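PDB 3OYZ: malate synthase, which catalyses the magnesium-dependent condensation of acetyl-CoA with glyoxylate and the hydrolysis of the malyl-CoA intermediate, giving malate and CoA in the glyoxylate cycle. Local coordinates for residues E135-V140 / L151-I156; I139-H144 / L180-L185. All coordinates share one frame; numbering follows the deposited sequence.

Contact 1. Residues E135-V140 / L151-I156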
loop_
_atom_site.group_PDB
_atom_site.type_symbol
_atom_site.label_atom_id
_atom_site.label_comp_id
_atom_site.label_asym_id
_atom_site.label_seq_id
_atom_site.Cartn_x
_atom_site.Cartn_y
_atom_site.Cartn_z
ATOM N N GLU A 135 26.540 -6.856 12.808
ATOM C CA GLU A 135 27.767 -7.510 13.250
ATOM C C GLU A 135 28.920 -6.464 13.430
ATOM O O GLU A 135 29.650 -6.596 14.379
ATOM C CB GLU A 135 28.164 -8.572 12.261
ATOM C CG GLU A 135 29.516 -9.212 12.566
ATOM C CD GLU A 135 29.593 -9.901 13.927
ATOM O OE1 GLU A 135 28.620 -10.150 14.661
ATOM O OE2 GLU A 135 30.726 -10.308 14.228
ATOM N N PHE A 136 29.060 -5.510 12.535
ATOM C CA PHE A 136 30.021 -4.411 12.749
ATOM C C PHE A 136 29.769 -3.603 14.009
ATOM O O PHE A 136 30.719 -3.264 14.719
ATOM C CB PHE A 136 30.085 -3.525 11.520
ATOM C CG PHE A 136 30.735 -4.199 10.363
ATOM C CD1 PHE A 136 31.969 -4.826 10.532
ATOM C CD2 PHE A 136 30.190 -4.128 9.086
ATOM C CE1 PHE A 136 32.640 -5.376 9.422
ATOM C CE2 PHE A 136 30.847 -4.700 7.969
ATOM C CZ PHE A 136 32.060 -5.333 8.158
ATOM N N PHE A 137 28.513 -3.325 14.356
ATOM C CA PHE A 137 28.221 -2.636 15.602
ATOM C C PHE A 137 28.731 -3.485 16.766
ATOM O O PHE A 137 29.347 -2.955 17.743
ATOM C CB PHE A 137 26.699 -2.408 15.839
ATOM C CG PHE A 137 26.111 -1.235 15.163
ATOM C CD1 PHE A 137 25.784 -0.086 15.903
ATOM C CD2 PHE A 137 25.906 -1.242 13.784
ATOM C CE1 PHE A 137 25.255 0.995 15.244
ATOM C CE2 PHE A 137 25.384 -0.183 13.116
ATOM C CZ PHE A 137 25.024 0.964 13.859
ATOM N N THR A 138 28.425 -4.789 16.747
ATOM C CA THR A 138 28.867 -5.673 17.815
ATOM C C THR A 138 30.423 -5.672 17.919
ATOM O O THR A 138 30.985 -5.655 19.023
ATOM C CB THR A 138 28.314 -7.102 17.557
ATOM O OG1 THR A 138 26.882 -6.998 17.600
ATOM C CG2 THR A 138 28.740 -8.016 18.711
ATOM N N ILE A 139 31.082 -5.821 16.793
ATOM C CA ILE A 139 32.573 -5.781 16.828
ATOM C C ILE A 139 33.112 -4.453 17.414
ATOM O O ILE A 139 33.962 -4.518 18.301
ATOM C CB ILE A 139 33.135 -6.068 15.449
ATOM C CG1 ILE A 139 33.029 -7.602 15.185
ATOM C CG2 ILE A 139 34.629 -5.643 15.327
ATOM C CD1 ILE A 139 33.133 -7.897 13.689
ATOM N N VAL A 140 32.644 -3.305 16.938
ATOM C CA VAL A 140 32.987 -1.987 17.506
ATOM C C VAL A 140 32.813 -1.913 18.997
ATOM O O VAL A 140 33.778 -1.511 19.694
ATOM C CB VAL A 140 32.194 -0.863 16.803
ATOM C CG1 VAL A 140 32.269 0.410 17.624
ATOM C CG2 VAL A 140 32.653 -0.734 15.375
ATOM N N LEU A 151 25.218 0.819 21.404
ATOM C CA LEU A 151 25.019 1.712 20.263
ATOM C C LEU A 151 23.748 1.325 19.453
ATOM O O LEU A 151 23.699 0.202 18.901
ATOM C CB LEU A 151 26.204 1.553 19.322
ATOM C CG LEU A 151 27.474 2.140 19.982
ATOM C CD1 LEU A 151 28.513 1.814 18.976
ATOM C CD2 LEU A 151 27.324 3.674 20.075
ATOM N N ALA A 152 22.773 2.232 19.414
ATOM C CA ALA A 152 21.529 2.085 18.649
ATOM C C ALA A 152 21.884 2.026 17.169
ATOM O O ALA A 152 22.838 2.662 16.732
ATOM C CB ALA A 152 20.537 3.262 18.986
ATOM N N MET A 153 21.211 1.183 16.382
ATOM C CA MET A 153 21.349 1.266 14.932
ATOM C C MET A 153 20.050 1.804 14.347
ATOM O O MET A 153 18.968 1.297 14.657
ATOM C CB MET A 153 21.576 -0.160 14.364
ATOM C CG MET A 153 21.754 -0.251 12.789
ATOM S SD MET A 153 22.076 -2.066 12.501
ATOM C CE MET A 153 21.303 -2.301 10.906
ATOM N N SER A 154 20.140 2.702 13.381
ATOM C CA SER A 154 18.953 3.210 12.719
ATOM C C SER A 154 19.247 2.927 11.267
ATOM O O SER A 154 20.435 2.996 10.869
ATOM C CB SER A 154 18.709 4.722 12.967
ATOM O OG SER A 154 18.317 4.821 14.341
ATOM N N VAL A 155 18.223 2.669 10.445
ATOM C CA VAL A 155 18.570 2.402 9.063
ATOM C C VAL A 155 17.770 3.337 8.199
ATOM O O VAL A 155 16.631 3.695 8.502
ATOM C CB VAL A 155 18.303 0.934 8.595
ATOM C CG1 VAL A 155 19.074 -0.017 9.493
ATOM C CG2 VAL A 155 16.786 0.610 8.809
ATOM N N ILE A 156 18.306 3.676 7.031
ATOM C CA ILE A 156 17.537 4.405 6.056
ATOM C C ILE A 156 16.897 3.395 5.050
ATOM O O ILE A 156 17.626 2.576 4.508
ATOM C CB ILE A 156 18.467 5.267 5.174
ATOM C CG1 ILE A 156 19.265 6.311 6.000
ATOM C CG2 ILE A 156 17.547 6.115 4.240
ATOM C CD1 ILE A 156 18.515 7.065 7.021
#
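F137 reaches from helix 127-143 to the start of strand 152-157, and its ring lies against three successive residues there. M153 covers one face: its CB sits 4.0 Å from the centroid of the F137 ring and 24° off the ring normal, a CH-pi contact placed toward the rim. With CG anti to the backbone N (chi1 -180°), the M153 chain runs on across the ring, bringing CG to 3.6 Å from F137 CE2. M153 SD, 4.5 Å from the F137 centroid, meets the ring obliquely and makes this a Met-aromatic contact. The two side chains cross at about a right angle, and the unbranched thioether chain lies along the flat ring, with CB, CG and SD all touching it.

L151 takes the rim. Its CB lies in the plane of the ring, 3.8 Å from F137 CD1, while L151 CD1 touches V140 CG1, about one helical turn further on. The carbonyl O of A152 comes to 3.3 Å from F137 CE1, at an oblique angle. F119 and I121 of strand 118-121 and M102 of helix 92-105 also touch F137. Dispersion, CH-pi and sulfur-aromatic forces thus join the helix to the strand it leads into within this beta-alpha-beta unit, and the buried seam depends on complementary shape, with no polar bond between the two segments.

Contact 2. Residues I139-H144 / L180-L185. With K (potassium ion), chain E.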
loop_
_atom_site.group_PDB
_atom_site.type_symbol
_atom_site.label_atom_id
_atom_site.label_comp_id
_atom_site.label_asym_id
_atom_site.label_seq_id
_atom_site.Cartn_x
_atom_site.Cartn_y
_atom_site.Cartn_z
ATOM N N ILE A 139 31.082 -5.821 16.793
ATOM C CA ILE A 139 32.573 -5.781 16.828
ATOM C C ILE A 139 33.112 -4.453 17.414
ATOM O O ILE A 139 33.962 -4.518 18.301
ATOM C CB ILE A 139 33.135 -6.068 15.449
ATOM C CG1 ILE A 139 33.029 -7.602 15.185
ATOM C CG2 ILE A 139 34.629 -5.643 15.327
ATOM C CD1 ILE A 139 33.133 -7.897 13.689
ATOM N N VAL A 140 32.644 -3.305 16.938
ATOM C CA VAL A 140 32.987 -1.987 17.506
ATOM C C VAL A 140 32.813 -1.913 18.997
ATOM O O VAL A 140 33.778 -1.511 19.694
ATOM C CB VAL A 140 32.194 -0.863 16.803
ATOM C CG1 VAL A 140 32.269 0.410 17.624
ATOM C CG2 VAL A 140 32.653 -0.734 15.375
ATOM N N GLU A 141 31.630 -2.256 19.517
ATOM C CA GLU A 141 31.383 -2.403 20.946
ATOM C C GLU A 141 32.418 -3.211 21.716
ATOM O O GLU A 141 32.951 -2.785 22.766
ATOM C CB GLU A 141 29.964 -2.894 21.301
ATOM C CG GLU A 141 28.928 -1.846 20.848
ATOM C CD GLU A 141 27.489 -2.409 20.802
ATOM O OE1 GLU A 141 27.302 -3.658 20.718
ATOM O OE2 GLU A 141 26.541 -1.596 20.805
ATOM N N HIS A 142 32.671 -4.410 21.213
ATOM C CA HIS A 142 33.619 -5.280 21.896
ATOM C C HIS A 142 35.055 -4.719 21.788
ATOM O O HIS A 142 35.800 -4.791 22.753
ATOM C CB HIS A 142 33.553 -6.722 21.379
ATOM C CG HIS A 142 32.403 -7.494 21.969
ATOM N ND1 HIS A 142 32.553 -8.363 23.026
ATOM C CD2 HIS A 142 31.068 -7.411 21.740
ATOM C CE1 HIS A 142 31.369 -8.855 23.363
ATOM N NE2 HIS A 142 30.449 -8.279 22.603
ATOM N N GLU A 143 35.442 -4.175 20.655
ATOM C CA GLU A 143 36.795 -3.681 20.445
ATOM C C GLU A 143 37.043 -2.501 21.419
ATOM O O GLU A 143 38.183 -2.288 21.817
ATOM C CB GLU A 143 37.046 -3.205 19.014
ATOM C CG GLU A 143 37.232 -4.366 18.050
ATOM C CD GLU A 143 38.396 -5.279 18.466
ATOM O OE1 GLU A 143 39.500 -4.704 18.648
ATOM O OE2 GLU A 143 38.231 -6.521 18.638
ATOM N N HIS A 144 36.016 -1.807 21.898
ATOM C CA HIS A 144 36.252 -0.524 22.571
ATOM C C HIS A 144 35.684 -0.607 23.973
ATOM O O HIS A 144 35.486 0.425 24.599
ATOM C CB HIS A 144 35.632 0.656 21.814
ATOM C CG HIS A 144 36.460 1.111 20.660
ATOM N ND1 HIS A 144 37.829 0.974 20.651
ATOM C CD2 HIS A 144 36.144 1.718 19.491
ATOM C CE1 HIS A 144 38.319 1.422 19.508
ATOM N NE2 HIS A 144 37.319 1.897 18.794
ATOM N N LEU A 180 20.227 -7.376 16.690
ATOM C CA LEU A 180 19.362 -6.411 16.010
ATOM C C LEU A 180 18.310 -5.877 16.935
ATOM O O LEU A 180 17.618 -4.979 16.530
ATOM C CB LEU A 180 18.682 -7.006 14.728
ATOM C CG LEU A 180 19.666 -7.048 13.538
ATOM C CD1 LEU A 180 18.948 -8.019 12.533
ATOM C CD2 LEU A 180 19.827 -5.654 12.907
ATOM N N GLU A 181 18.223 -6.300 18.197
ATOM C CA GLU A 181 17.415 -5.534 19.163
ATOM C C GLU A 181 17.961 -4.111 19.331
ATOM O O GLU A 181 17.223 -3.252 19.783
ATOM C CB GLU A 181 17.581 -6.127 20.585
ATOM C CG GLU A 181 16.944 -7.437 20.699
ATOM C CD GLU A 181 17.904 -8.616 20.466
ATOM O OE1 GLU A 181 18.980 -8.553 19.781
ATOM O OE2 GLU A 181 17.465 -9.674 20.989
ATOM N N ARG A 182 19.176 -3.809 18.881
ATOM C CA ARG A 182 19.686 -2.391 18.892
ATOM C C ARG A 182 18.998 -1.425 17.908
ATOM O O ARG A 182 19.211 -0.191 17.946
ATOM C CB ARG A 182 21.213 -2.424 18.581
ATOM C CG ARG A 182 21.563 -2.770 17.076
ATOM C CD ARG A 182 23.017 -2.814 16.576
ATOM N NE ARG A 182 23.850 -3.812 17.253
ATOM C CZ ARG A 182 24.646 -3.607 18.299
ATOM N NH1 ARG A 182 24.653 -2.435 18.907
ATOM N NH2 ARG A 182 25.409 -4.576 18.772
ATOM N N LEU A 183 18.159 -1.966 17.007
ATOM C CA LEU A 183 17.444 -1.142 16.063
ATOM C C LEU A 183 16.576 -0.091 16.750
ATOM O O LEU A 183 15.863 -0.411 17.698
ATOM C CB LEU A 183 16.474 -1.926 15.143
ATOM C CG LEU A 183 17.287 -2.672 14.053
ATOM C CD1 LEU A 183 16.371 -3.768 13.338
ATOM C CD2 LEU A 183 17.649 -1.625 12.924
ATOM N N PHE A 184 16.652 1.121 16.199
ATOM C CA PHE A 184 16.008 2.307 16.802
ATOM C C PHE A 184 15.108 2.939 15.747
ATOM O O PHE A 184 13.905 2.759 15.827
ATOM C CB PHE A 184 17.071 3.287 17.352
ATOM C CG PHE A 184 16.479 4.564 17.929
ATOM C CD1 PHE A 184 15.229 4.553 18.537
ATOM C CD2 PHE A 184 17.169 5.782 17.821
ATOM C CE1 PHE A 184 14.595 5.728 19.025
ATOM C CE2 PHE A 184 16.563 6.980 18.313
ATOM C CZ PHE A 184 15.304 6.949 18.902
ATOM N N LEU A 185 15.638 3.656 14.770
ATOM C CA LEU A 185 14.716 4.331 13.864
ATOM C C LEU A 185 14.746 3.606 12.497
ATOM O O LEU A 185 15.811 3.121 12.015
ATOM C CB LEU A 185 15.150 5.786 13.541
ATOM C CG LEU A 185 15.413 6.633 14.807
ATOM C CD1 LEU A 185 16.020 7.965 14.385
ATOM C CD2 LEU A 185 14.034 6.927 15.371
HETATM K K K E . 18.804 -10.893 18.416
HETATM O O HOH W 1 19.056 -11.891 20.925
#
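E141 sets its carboxylate against the guanidinium end of R182, the two side chains coming from opposite directions to form a buried salt bridge. The grip is end-on and two-pronged: R182 NH2 donates to E141 OE1 at 2.9 Å, and R182 NH1 donates to E141 OE2 at 2.8 Å. Both bonds are nearly straight, with N-H...O angles of about 162°. The carboxylate oxygens lie close to the guanidinium plane, but the nitrogens approach from above the carboxylate plane because the two flat groups are turned 50° apart. The pair is therefore bidentate without being coplanar.

Beyond CG the E141 chain is extended, carrying its charge out from the helix. R182 starts with CG between the backbone N and the carbonyl carbon (chi1 72°) and bends at chi3, which turns the guanidinium toward the glutamate. Arginine suits the place because its several N-H groups can serve several acceptors: NE pairs with D134, NH1 also reaches the carbonyl of L151, and NH2 also bonds T138. E141 in turn accepts the backbone N-H groups of G149 and L151. This network holds both groups in orientation and would be expected to favour their charged forms despite burial.

One residue earlier, the exposed E181 binds a potassium ion through OE1 at 2.7 Å, with OE2 further off at 3.1 Å. Backbone carbonyls of M173, K175 and N178 share that ion. The salt bridge thus lies between the C-terminal turns of helix 127-143 and the short 3-10 segment leading into strand 183-188, which runs beside strand 152-157 in the parallel sheet.

From the N terminus, the chain runs along helix 127-143, which supplies the first segment of both contacts. Contact 1 closes the shorter loop, bringing the chain back after ten residues to strand 152-157; contact 2 closes a longer one at 180-185, after two further helices. Their first segments share I139 and V140; the loop of contact 2 starts and ends later, so the two overlap. Their centres are only about 4 Å apart. They meet directly where the guanidinium of R182 packs on F137, and where M153 O and F184 N probably join neighbouring parallel strands. Together they tie one helix of the TIM barrel to one strand and to the entrance of the next, by apolar packing and then by charge.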